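Local coordinates for ChrR-like cupin domain-containing protein (Ralstonia eutropha, PDB 3CJX) that is of unknown function but has a cupin-like beta fold and belongs to the ChrR-like cupin family, at residues A[32-40]-A[153-161]; A[59-70]-A[111-122]. All blocks are in the same frame, centred on the assembly; numbering follows the deposited sequence. Where two conformers were deposited one is given.

Contact 1. Residues A[32-40]-A[153-161]; sequences IFPLFMDPY and LRYIAAAVP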
loop_
_atom_site.group_PDB
_atom_site.type_symbol
_atom_site.label_atom_id
_atom_site.label_comp_id
_atom_site.label_asym_id
_atom_site.label_seq_id
_atom_site.Cartn_x
_atom_site.Cartn_y
_atom_site.Cartn_z
ATOM N N ILE A 32 -4.375 -6.040 2.166
ATOM C CA ILE A 32 -4.629 -4.852 1.348
ATOM C C ILE A 32 -6.004 -4.845 0.745
ATOM O O ILE A 32 -6.586 -5.911 0.463
ATOM C CB ILE A 32 -3.714 -4.827 0.078
ATOM C CG1 ILE A 32 -2.273 -5.028 0.424
ATOM C CG2 ILE A 32 -3.757 -3.500 -0.631
ATOM C CD1 ILE A 32 -1.742 -3.892 1.243
ATOM N N PHE A 33 -6.508 -3.632 0.533
ATOM C CA PHE A 33 -7.710 -3.423 -0.244
ATOM C C PHE A 33 -7.318 -2.377 -1.297
ATOM O O PHE A 33 -7.127 -1.219 -0.958
ATOM C CB PHE A 33 -8.897 -2.957 0.600
ATOM C CG PHE A 33 -10.225 -3.219 -0.055
ATOM C CD1 PHE A 33 -10.504 -2.699 -1.318
ATOM C CD2 PHE A 33 -11.175 -3.996 0.569
ATOM C CE1 PHE A 33 -11.694 -2.943 -1.939
ATOM C CE2 PHE A 33 -12.377 -4.240 -0.038
ATOM C CZ PHE A 33 -12.642 -3.704 -1.301
ATOM N N PRO A 34 -7.193 -2.782 -2.572
ATOM C CA PRO A 34 -6.797 -1.800 -3.557
ATOM C C PRO A 34 -7.929 -0.835 -3.853
ATOM O O PRO A 34 -9.088 -1.219 -3.787
ATOM C CB PRO A 34 -6.491 -2.654 -4.792
ATOM C CG PRO A 34 -7.366 -3.828 -4.645
ATOM C CD PRO A 34 -7.447 -4.097 -3.187
ATOM N N LEU A 35 -7.576 0.411 -4.139
ATOM C CA LEU A 35 -8.534 1.459 -4.479
ATOM C C LEU A 35 -8.265 1.992 -5.896
ATOM O O LEU A 35 -9.114 1.856 -6.783
ATOM C CB LEU A 35 -8.489 2.583 -3.427
ATOM C CG LEU A 35 -8.614 2.050 -1.992
ATOM C CD1 LEU A 35 -8.427 3.143 -0.953
ATOM C CD2 LEU A 35 -9.972 1.357 -1.847
ATOM N N PHE A 36 -7.067 2.547 -6.101
ATOM C CA PHE A 36 -6.672 3.130 -7.382
ATOM C C PHE A 36 -5.271 2.680 -7.777
ATOM O O PHE A 36 -4.352 2.806 -6.990
ATOM C CB PHE A 36 -6.722 4.657 -7.297
ATOM C CG PHE A 36 -6.439 5.342 -8.593
ATOM C CD1 PHE A 36 -7.462 5.607 -9.478
ATOM C CD2 PHE A 36 -5.151 5.712 -8.935
ATOM C CE1 PHE A 36 -7.210 6.229 -10.676
ATOM C CE2 PHE A 36 -4.891 6.327 -10.134
ATOM C CZ PHE A 36 -5.914 6.589 -11.002
HETATM N N MSE A 37 -5.109 2.177 -9.005
HETATM C CA MSE A 37 -3.801 1.706 -9.495
HETATM C C MSE A 37 -3.494 2.180 -10.906
HETATM O O MSE A 37 -4.203 1.841 -11.851
HETATM C CB MSE A 37 -3.742 0.197 -9.459
HETATM C CG MSE A 37 -4.278 -0.336 -8.184
HETATM SE SE MSE A 37 -3.389 -1.907 -7.655
HETATM C CE MSE A 37 -1.834 -1.026 -6.893
ATOM N N ASP A 38 -2.425 2.954 -11.032
ATOM C CA ASP A 38 -1.991 3.530 -12.306
ATOM C C ASP A 38 -0.531 3.164 -12.496
ATOM O O ASP A 38 0.343 3.933 -12.115
ATOM C CB ASP A 38 -2.163 5.055 -12.282
ATOM C CG ASP A 38 -1.782 5.724 -13.594
ATOM O OD1 ASP A 38 -1.064 5.101 -14.414
ATOM O OD2 ASP A 38 -2.199 6.892 -13.809
ATOM N N PRO A 39 -0.257 1.984 -13.075
ATOM C CA PRO A 39 1.125 1.554 -13.306
ATOM C C PRO A 39 1.922 2.437 -14.259
ATOM O O PRO A 39 3.152 2.454 -14.199
ATOM C CB PRO A 39 0.967 0.177 -13.946
ATOM C CG PRO A 39 -0.416 -0.241 -13.657
ATOM C CD PRO A 39 -1.222 0.983 -13.551
ATOM N N TYR A 40 1.226 3.191 -15.092
ATOM C CA TYR A 40 1.866 3.988 -16.112
ATOM C C TYR A 40 2.388 5.301 -15.533
ATOM O O TYR A 40 3.478 5.717 -15.891
ATOM C CB TYR A 40 0.912 4.111 -17.308
ATOM C CG TYR A 40 0.369 2.725 -17.611
ATOM C CD1 TYR A 40 1.198 1.738 -18.145
ATOM C CD2 TYR A 40 -0.929 2.372 -17.260
ATOM C CE1 TYR A 40 0.734 0.439 -18.367
ATOM C CE2 TYR A 40 -1.402 1.085 -17.480
ATOM C CZ TYR A 40 -0.568 0.120 -18.026
ATOM O OH TYR A 40 -1.067 -1.149 -18.249
ATOM N N LEU A 153 -14.217 -8.362 -5.052
ATOM C CA LEU A 153 -13.922 -6.936 -4.951
ATOM C C LEU A 153 -13.591 -6.316 -6.309
ATOM O O LEU A 153 -13.259 -7.024 -7.260
ATOM C CB LEU A 153 -12.781 -6.784 -3.932
ATOM C CG LEU A 153 -11.498 -5.987 -3.991
ATOM C CD1 LEU A 153 -10.738 -6.470 -2.787
ATOM C CD2 LEU A 153 -10.667 -6.213 -5.236
ATOM N N ARG A 154 -13.728 -4.992 -6.384
ATOM C CA ARG A 154 -13.399 -4.211 -7.575
ATOM C C ARG A 154 -12.589 -3.017 -7.140
ATOM O O ARG A 154 -12.791 -2.519 -6.038
ATOM C CB ARG A 154 -14.641 -3.639 -8.247
ATOM C CG ARG A 154 -15.681 -4.633 -8.688
ATOM C CD ARG A 154 -16.766 -3.916 -9.504
ATOM N NE ARG A 154 -17.400 -2.830 -8.746
ATOM C CZ ARG A 154 -18.225 -1.917 -9.266
ATOM N NH1 ARG A 154 -18.538 -1.919 -10.564
ATOM N NH2 ARG A 154 -18.735 -0.977 -8.476
ATOM N N TYR A 155 -11.698 -2.553 -8.012
ATOM C CA TYR A 155 -10.889 -1.362 -7.749
ATOM C C TYR A 155 -10.752 -0.555 -9.056
ATOM O O TYR A 155 -11.138 -1.015 -10.124
ATOM C CB TYR A 155 -9.525 -1.737 -7.133
ATOM C CG TYR A 155 -8.623 -2.519 -8.061
ATOM C CD1 TYR A 155 -8.695 -3.904 -8.117
ATOM C CD2 TYR A 155 -7.706 -1.871 -8.888
ATOM C CE1 TYR A 155 -7.889 -4.628 -8.966
ATOM C CE2 TYR A 155 -6.888 -2.588 -9.747
ATOM C CZ TYR A 155 -6.989 -3.972 -9.783
ATOM O OH TYR A 155 -6.218 -4.721 -10.637
ATOM N N ILE A 156 -10.213 0.653 -8.959
ATOM C CA ILE A 156 -10.065 1.514 -10.120
ATOM C C ILE A 156 -8.655 1.381 -10.686
ATOM O O ILE A 156 -7.679 1.366 -9.929
ATOM C CB ILE A 156 -10.311 2.976 -9.756
ATOM C CG1 ILE A 156 -11.638 3.126 -9.021
ATOM C CG2 ILE A 156 -10.256 3.845 -11.006
ATOM C CD1 ILE A 156 -12.783 2.599 -9.767
ATOM N N ALA A 157 -8.555 1.287 -12.014
ATOM C CA ALA A 157 -7.278 1.125 -12.681
ATOM C C ALA A 157 -7.202 2.006 -13.912
ATOM O O ALA A 157 -8.177 2.162 -14.622
ATOM C CB ALA A 157 -7.075 -0.330 -13.069
ATOM N N ALA A 158 -6.034 2.590 -14.148
ATOM C CA ALA A 158 -5.806 3.431 -15.316
ATOM C C ALA A 158 -5.271 2.533 -16.426
ATOM O O ALA A 158 -4.375 1.728 -16.184
ATOM C CB ALA A 158 -4.810 4.531 -14.984
ATOM N N ALA A 159 -5.838 2.632 -17.624
ATOM C CA ALA A 159 -5.354 1.841 -18.778
ATOM C C ALA A 159 -4.063 2.430 -19.366
ATOM O O ALA A 159 -3.746 3.598 -19.145
ATOM C CB ALA A 159 -6.439 1.731 -19.878
ATOM N N VAL A 160 -3.330 1.610 -20.111
ATOM C CA VAL A 160 -2.079 2.053 -20.716
ATOM C C VAL A 160 -2.364 3.043 -21.825
ATOM O O VAL A 160 -3.321 2.858 -22.567
ATOM C CB VAL A 160 -1.267 0.885 -21.324
ATOM C CG1 VAL A 160 -2.007 0.261 -22.517
ATOM C CG2 VAL A 160 0.125 1.369 -21.735
ATOM N N PRO A 161 -1.587 4.134 -21.900
ATOM C CA PRO A 161 -1.796 5.052 -23.021
ATOM C C PRO A 161 -1.514 4.399 -24.370
ATOM O O PRO A 161 -0.682 3.496 -24.449
ATOM C CB PRO A 161 -0.771 6.158 -22.765
ATOM C CG PRO A 161 -0.510 6.094 -21.298
ATOM C CD PRO A 161 -0.574 4.649 -20.961
#
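Leu153 lays its CD1 methyl over one face of the Phe33 ring. The methyl carbon sits 3.7 Å from the ring centroid and 14° off the ring normal, a CH-pi contact. The Phe33 ring gets there because its CG is anti to the backbone N (chi1 -159°). Pro34 is next along the strand and crosses the Tyr155 side chain at about a right angle, with Pro34 CG 3.7 Å from Tyr155 CD1. On Tyr155, CG lies between its own backbone N and carbonyl carbon (chi1 66°), which puts the CD1 side of the ring by Pro34 and the CD2-CE2 side by Met37. Met37 is a selenomethionine with a bent chain. Its CG touches that side of the ring, and its SE approaches obliquely, 4.8 Å from the ring centroid, as a Met-aromatic contact.

Three backbone hydrogen bonds zip the segments together in parallel: Ile156 N to Leu35 O, Met37 N to Ile156 O, and Ala158 N to Met37 O. On the face opposite Met37, Phe36 CD1 packs 3.6 Å from Ile156 CG2. The methyl of Ala158 rests against the carboxylate of Asp38, whose OD1 accepts a bond from Asn41 N. Farther on, Tyr40 turns its ring to the other segment. Val160 CA lies over one face, 3.6 Å from the Tyr40 centroid, while the Ala158 carbonyl oxygen sits at the ring edge.

Strand 156-157 is one of the two edge strands of a mixed sheet in this chain and runs parallel to strand 30-38. Strand 43-50 flanks strand 30-38 on its other side, and Leu35 and Phe36 form a classic bulge facing Val45. Helix 135-148 packs on Pro34, Leu153 and Tyr155, and its Asp143 accepts a hydrogen bond from the Tyr155 hydroxyl.

Contact 2. Residues A[59-70]-A[111-122]; sequences HFHTGTVHMYTI and EVIFMLSGCNVN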
loop_
_atom_site.group_PDB
_atom_site.type_symbol
_atom_site.label_atom_id
_atom_site.label_comp_id
_atom_site.label_asym_id
_atom_site.label_seq_id
_atom_site.Cartn_x
_atom_site.Cartn_y
_atom_site.Cartn_z
ATOM N N HIS A 59 12.289 0.147 2.705
ATOM C CA HIS A 59 11.666 0.618 1.460
ATOM C C HIS A 59 12.279 1.924 1.005
ATOM O O HIS A 59 12.081 2.935 1.669
ATOM C CB HIS A 59 10.148 0.870 1.626
ATOM C CG HIS A 59 9.331 -0.362 1.905
ATOM N ND1 HIS A 59 9.446 -1.524 1.171
ATOM C CD2 HIS A 59 8.343 -0.588 2.805
ATOM C CE1 HIS A 59 8.598 -2.426 1.635
ATOM N NE2 HIS A 59 7.917 -1.883 2.626
ATOM N N PHE A 60 13.020 1.914 -0.104
ATOM C CA PHE A 60 13.523 3.154 -0.702
ATOM C C PHE A 60 12.430 3.674 -1.635
ATOM O O PHE A 60 12.015 2.961 -2.548
ATOM C CB PHE A 60 14.803 2.909 -1.500
ATOM C CG PHE A 60 15.303 4.110 -2.222
ATOM C CD1 PHE A 60 16.121 5.011 -1.585
ATOM C CD2 PHE A 60 14.953 4.344 -3.534
ATOM C CE1 PHE A 60 16.584 6.129 -2.236
ATOM C CE2 PHE A 60 15.413 5.473 -4.194
ATOM C CZ PHE A 60 16.237 6.359 -3.543
ATOM N N HIS A 61 11.972 4.908 -1.411
ATOM C CA HIS A 61 10.895 5.520 -2.221
ATOM C C HIS A 61 11.429 6.371 -3.360
ATOM O O HIS A 61 12.248 7.248 -3.135
ATOM C CB HIS A 61 9.997 6.403 -1.357
ATOM C CG HIS A 61 9.430 5.693 -0.180
ATOM N ND1 HIS A 61 8.559 4.633 -0.308
ATOM C CD2 HIS A 61 9.625 5.863 1.149
ATOM C CE1 HIS A 61 8.231 4.188 0.893
ATOM N NE2 HIS A 61 8.871 4.913 1.796
ATOM N N THR A 62 10.966 6.114 -4.579
ATOM C CA THR A 62 11.372 6.921 -5.718
ATOM C C THR A 62 10.425 8.105 -5.949
ATOM O O THR A 62 10.702 8.965 -6.769
ATOM C CB THR A 62 11.423 6.089 -7.013
ATOM O OG1 THR A 62 10.124 5.559 -7.292
ATOM C CG2 THR A 62 12.443 4.944 -6.899
ATOM N N GLY A 63 9.292 8.114 -5.252
ATOM C CA GLY A 63 8.306 9.186 -5.354
ATOM C C GLY A 63 7.724 9.430 -3.973
ATOM O O GLY A 63 8.111 8.721 -3.018
ATOM N N THR A 64 6.796 10.390 -3.851
ATOM C CA THR A 64 6.250 10.745 -2.534
ATOM C C THR A 64 5.318 9.704 -1.939
ATOM O O THR A 64 4.795 8.864 -2.649
ATOM C CB THR A 64 5.468 12.088 -2.541
ATOM O OG1 THR A 64 4.287 11.960 -3.332
ATOM C CG2 THR A 64 6.338 13.248 -3.058
ATOM N N VAL A 65 5.166 9.745 -0.621
ATOM C CA VAL A 65 4.205 8.890 0.098
ATOM C C VAL A 65 3.394 9.751 1.041
ATOM O O VAL A 65 3.957 10.484 1.858
ATOM C CB VAL A 65 4.836 7.812 0.986
ATOM C CG1 VAL A 65 3.744 7.038 1.688
ATOM C CG2 VAL A 65 5.717 6.858 0.184
ATOM N N HIS A 66 2.076 9.684 0.882
ATOM C CA HIS A 66 1.105 10.356 1.758
ATOM C C HIS A 66 0.383 9.260 2.527
ATOM O O HIS A 66 -0.255 8.397 1.943
ATOM C CB HIS A 66 0.084 11.150 0.966
ATOM C CG HIS A 66 0.658 12.314 0.244
ATOM N ND1 HIS A 66 0.741 13.563 0.813
ATOM C CD2 HIS A 66 1.149 12.434 -1.010
ATOM C CE1 HIS A 66 1.283 14.402 -0.053
ATOM N NE2 HIS A 66 1.531 13.744 -1.171
HETATM N N MSE A 67 0.478 9.299 3.841
HETATM C CA MSE A 67 -0.119 8.239 4.640
HETATM C C MSE A 67 -0.863 8.741 5.856
HETATM O O MSE A 67 -0.358 9.574 6.600
HETATM C CB MSE A 67 0.962 7.242 5.032
HETATM C CG MSE A 67 0.534 6.192 6.026
HETATM SE SE MSE A 67 1.333 4.491 5.616
HETATM C CE MSE A 67 3.061 5.180 4.967
ATOM N N TYR A 68 -2.072 8.201 6.020
ATOM C CA TYR A 68 -2.933 8.521 7.123
ATOM C C TYR A 68 -3.272 7.254 7.877
ATOM O O TYR A 68 -3.792 6.281 7.298
ATOM C CB TYR A 68 -4.218 9.172 6.626
ATOM C CG TYR A 68 -5.173 9.607 7.727
ATOM C CD1 TYR A 68 -4.994 10.820 8.384
ATOM C CD2 TYR A 68 -6.265 8.822 8.074
ATOM C CE1 TYR A 68 -5.867 11.236 9.365
ATOM C CE2 TYR A 68 -7.149 9.223 9.055
ATOM C CZ TYR A 68 -6.943 10.424 9.708
ATOM O OH TYR A 68 -7.819 10.830 10.684
ATOM N N THR A 69 -2.989 7.292 9.173
ATOM C CA THR A 69 -3.279 6.184 10.053
ATOM C C THR A 69 -4.659 6.360 10.639
ATOM O O THR A 69 -4.926 7.326 11.349
ATOM C CB THR A 69 -2.285 6.124 11.182
ATOM O OG1 THR A 69 -0.974 6.010 10.630
ATOM C CG2 THR A 69 -2.582 4.933 12.092
ATOM N N ILE A 70 -5.537 5.419 10.346
ATOM C CA ILE A 70 -6.908 5.474 10.846
ATOM C C ILE A 70 -6.894 4.955 12.298
ATOM O O ILE A 70 -7.442 5.569 13.217
ATOM C CB ILE A 70 -7.848 4.640 9.923
ATOM C CG1 ILE A 70 -7.775 5.181 8.471
ATOM C CG2 ILE A 70 -9.307 4.603 10.469
ATOM C CD1 ILE A 70 -8.176 4.178 7.374
ATOM N N GLU A 111 -4.570 0.186 10.844
ATOM C CA GLU A 111 -5.237 0.501 9.584
ATOM C C GLU A 111 -4.747 1.807 8.960
ATOM O O GLU A 111 -4.837 2.876 9.595
ATOM C CB GLU A 111 -6.750 0.627 9.837
ATOM C CG GLU A 111 -7.434 -0.615 10.418
ATOM C CD GLU A 111 -7.446 -1.802 9.468
ATOM O OE1 GLU A 111 -7.014 -1.664 8.316
ATOM O OE2 GLU A 111 -7.904 -2.887 9.867
ATOM N N VAL A 112 -4.267 1.755 7.717
ATOM C CA VAL A 112 -3.799 2.989 7.065
ATOM C C VAL A 112 -4.374 3.175 5.670
ATOM O O VAL A 112 -4.848 2.232 5.043
ATOM C CB VAL A 112 -2.272 3.034 6.951
ATOM C CG1 VAL A 112 -1.620 2.822 8.316
ATOM C CG2 VAL A 112 -1.806 1.987 5.985
ATOM N N ILE A 113 -4.380 4.408 5.206
ATOM C CA ILE A 113 -4.731 4.674 3.817
ATOM C C ILE A 113 -3.545 5.449 3.291
ATOM O O ILE A 113 -3.078 6.385 3.929
ATOM C CB ILE A 113 -6.052 5.471 3.623
ATOM C CG1 ILE A 113 -6.355 5.609 2.130
ATOM C CG2 ILE A 113 -5.988 6.867 4.271
ATOM C CD1 ILE A 113 -7.655 6.306 1.842
ATOM N N PHE A 114 -3.007 5.043 2.161
ATOM C CA PHE A 114 -1.885 5.786 1.635
ATOM C C PHE A 114 -1.920 5.956 0.158
ATOM O O PHE A 114 -2.569 5.203 -0.558
ATOM C CB PHE A 114 -0.555 5.150 2.025
ATOM C CG PHE A 114 -0.336 3.795 1.444
ATOM C CD1 PHE A 114 0.259 3.648 0.193
ATOM C CD2 PHE A 114 -0.705 2.670 2.150
ATOM C CE1 PHE A 114 0.455 2.394 -0.355
ATOM C CE2 PHE A 114 -0.500 1.411 1.629
ATOM C CZ PHE A 114 0.082 1.270 0.366
HETATM N N MSE A 115 -1.222 6.994 -0.273
HETATM C CA MSE A 115 -1.070 7.308 -1.668
HETATM C C MSE A 115 0.441 7.222 -1.973
HETATM O O MSE A 115 1.188 8.108 -1.564
HETATM C CB MSE A 115 -1.657 8.708 -1.944
HETATM C CG MSE A 115 -3.188 8.898 -1.611
HETATM SE SE MSE A 115 -3.862 9.796 0.058
HETATM C CE MSE A 115 -3.333 8.710 1.550
ATOM N N LEU A 116 0.873 6.168 -2.668
ATOM C CA LEU A 116 2.290 5.970 -2.999
ATOM C C LEU A 116 2.588 6.261 -4.452
ATOM O O LEU A 116 2.048 5.615 -5.337
ATOM C CB LEU A 116 2.710 4.521 -2.704
ATOM C CG LEU A 116 4.141 4.071 -3.066
ATOM C CD1 LEU A 116 5.205 4.805 -2.280
ATOM C CD2 LEU A 116 4.286 2.586 -2.830
ATOM N N SER A 117 3.468 7.217 -4.692
ATOM C CA SER A 117 3.901 7.536 -6.045
ATOM C C SER A 117 5.253 6.919 -6.279
ATOM O O SER A 117 6.063 6.782 -5.360
ATOM C CB SER A 117 3.994 9.035 -6.281
ATOM O OG SER A 117 2.697 9.583 -6.259
ATOM N N GLY A 118 5.492 6.555 -7.526
ATOM C CA GLY A 118 6.726 5.954 -7.913
ATOM C C GLY A 118 6.773 4.520 -7.475
ATOM O O GLY A 118 5.759 3.888 -7.177
ATOM N N CYS A 119 7.991 4.041 -7.358
ATOM C CA CYS A 119 8.243 2.667 -7.085
ATOM C C CYS A 119 8.940 2.466 -5.737
ATOM O O CYS A 119 9.465 3.406 -5.129
ATOM C CB CYS A 119 9.083 2.170 -8.253
ATOM S SG CYS A 119 9.704 0.595 -8.111
ATOM N N ASN A 120 8.906 1.226 -5.282
ATOM C CA ASN A 120 9.573 0.885 -4.043
ATOM C C ASN A 120 10.706 -0.058 -4.364
ATOM O O ASN A 120 10.554 -1.034 -5.086
ATOM C CB ASN A 120 8.605 0.338 -2.980
ATOM C CG ASN A 120 7.805 1.450 -2.286
ATOM O OD1 ASN A 120 7.889 2.620 -2.664
ATOM N ND2 ASN A 120 7.047 1.087 -1.261
ATOM N N VAL A 121 11.897 0.308 -3.894
ATOM C CA VAL A 121 13.072 -0.529 -4.120
ATOM C C VAL A 121 13.360 -1.053 -2.727
ATOM O O VAL A 121 13.534 -0.273 -1.792
ATOM C CB VAL A 121 14.279 0.231 -4.726
ATOM C CG1 VAL A 121 15.397 -0.748 -5.070
ATOM C CG2 VAL A 121 13.846 0.985 -5.949
ATOM N N ASN A 122 13.405 -2.376 -2.608
ATOM C CA ASN A 122 13.540 -3.056 -1.315
ATOM C C ASN A 122 14.947 -3.508 -0.990
ATOM O O ASN A 122 15.606 -4.149 -1.814
ATOM C CB ASN A 122 12.586 -4.256 -1.293
ATOM C CG ASN A 122 11.124 -3.840 -1.526
ATOM O OD1 ASN A 122 10.646 -2.863 -0.951
ATOM N ND2 ASN A 122 10.424 -4.572 -2.383
#
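His59 reaches across to Asn122 with a side-chain hydrogen bond. Its ND1 donates to Asn122 OD1 over 2.8 Å, and the oxygen lies in the imidazole plane, though the ring is turned 61° from the amide. Asn122 ND2 has a weak bond to Ser133 OG.

Phe60 and Val121 bond to each other through both backbone N-H groups and both carbonyls. Thr62 N donates to Cys119 O at 3.1 Å. The return bond uses a side chain: Cys119 N donates to Thr62 OG1 at 2.6 Å. Thr62 holds OG1 between its backbone N and carbonyl carbon (chi1 61°), which turns the hydroxyl to that N-H. Gly63 and Gly118 approach closely at this bend. Ser117 N then donates to Thr64 O, and the ladder resumes. His66 with Met115 and Tyr68 with Ile113 are reciprocally bonded pairs. Ile70 N closes the row on Glu111 O at 2.7 Å.

Other polar ends are satisfied from neighbouring strands. His66 ND1 pairs with Tyr89 OH, and Thr69 OG1 accepts from Trp74 NE1. The Glu111 carboxylate is shared by a salt bridge to Arg47 and a hydrogen bond to Ser49. His61 NE2 makes a weak bond to a glycerol, probably from the crystallisation liquor, which may mark a pocket.

On the face that carries Val65, Met67, Val112 and Phe114, apolar side chains meet. Met67, a selenomethionine, has SE 4.0 Å from Val112 CG2 and meets the Phe114 ring obliquely as a Met-aromatic contact. The His61 ring has Val65 CG2 over one face, 3.6 Å above its plane.

Two antiparallel strand pairs, joined through a bend, pass from one sheet to the other, and the sheets face each other as in the cupin jelly-roll barrel. His59 and His61 resemble the His-X-His of the first cupin motif, which commonly binds a metal in relatives.

Overall arrangement
From the N terminus, the chain enters contact 1 at strand 30-38, passes through strand 43-50, and reaches the first side of contact 2 at 59-70. Forty residues later, segment 111-122 returns and closes that loop. The chain then runs through strand 129-133 and helix 135-148 before 153-161 closes contact 1. Contact 2 is therefore nested inside the loop of contact 1. Both reach the same mixed sheet, where strand 43-50 separates strand 30-38 from strand 110-117. Contact 1 adds the C-terminal strand to that sheet's edge. Contact 2 continues into the antiparallel sheet. The contacts touch where Leu35 CD1 packs 4.3 Å from Ile113 CD1.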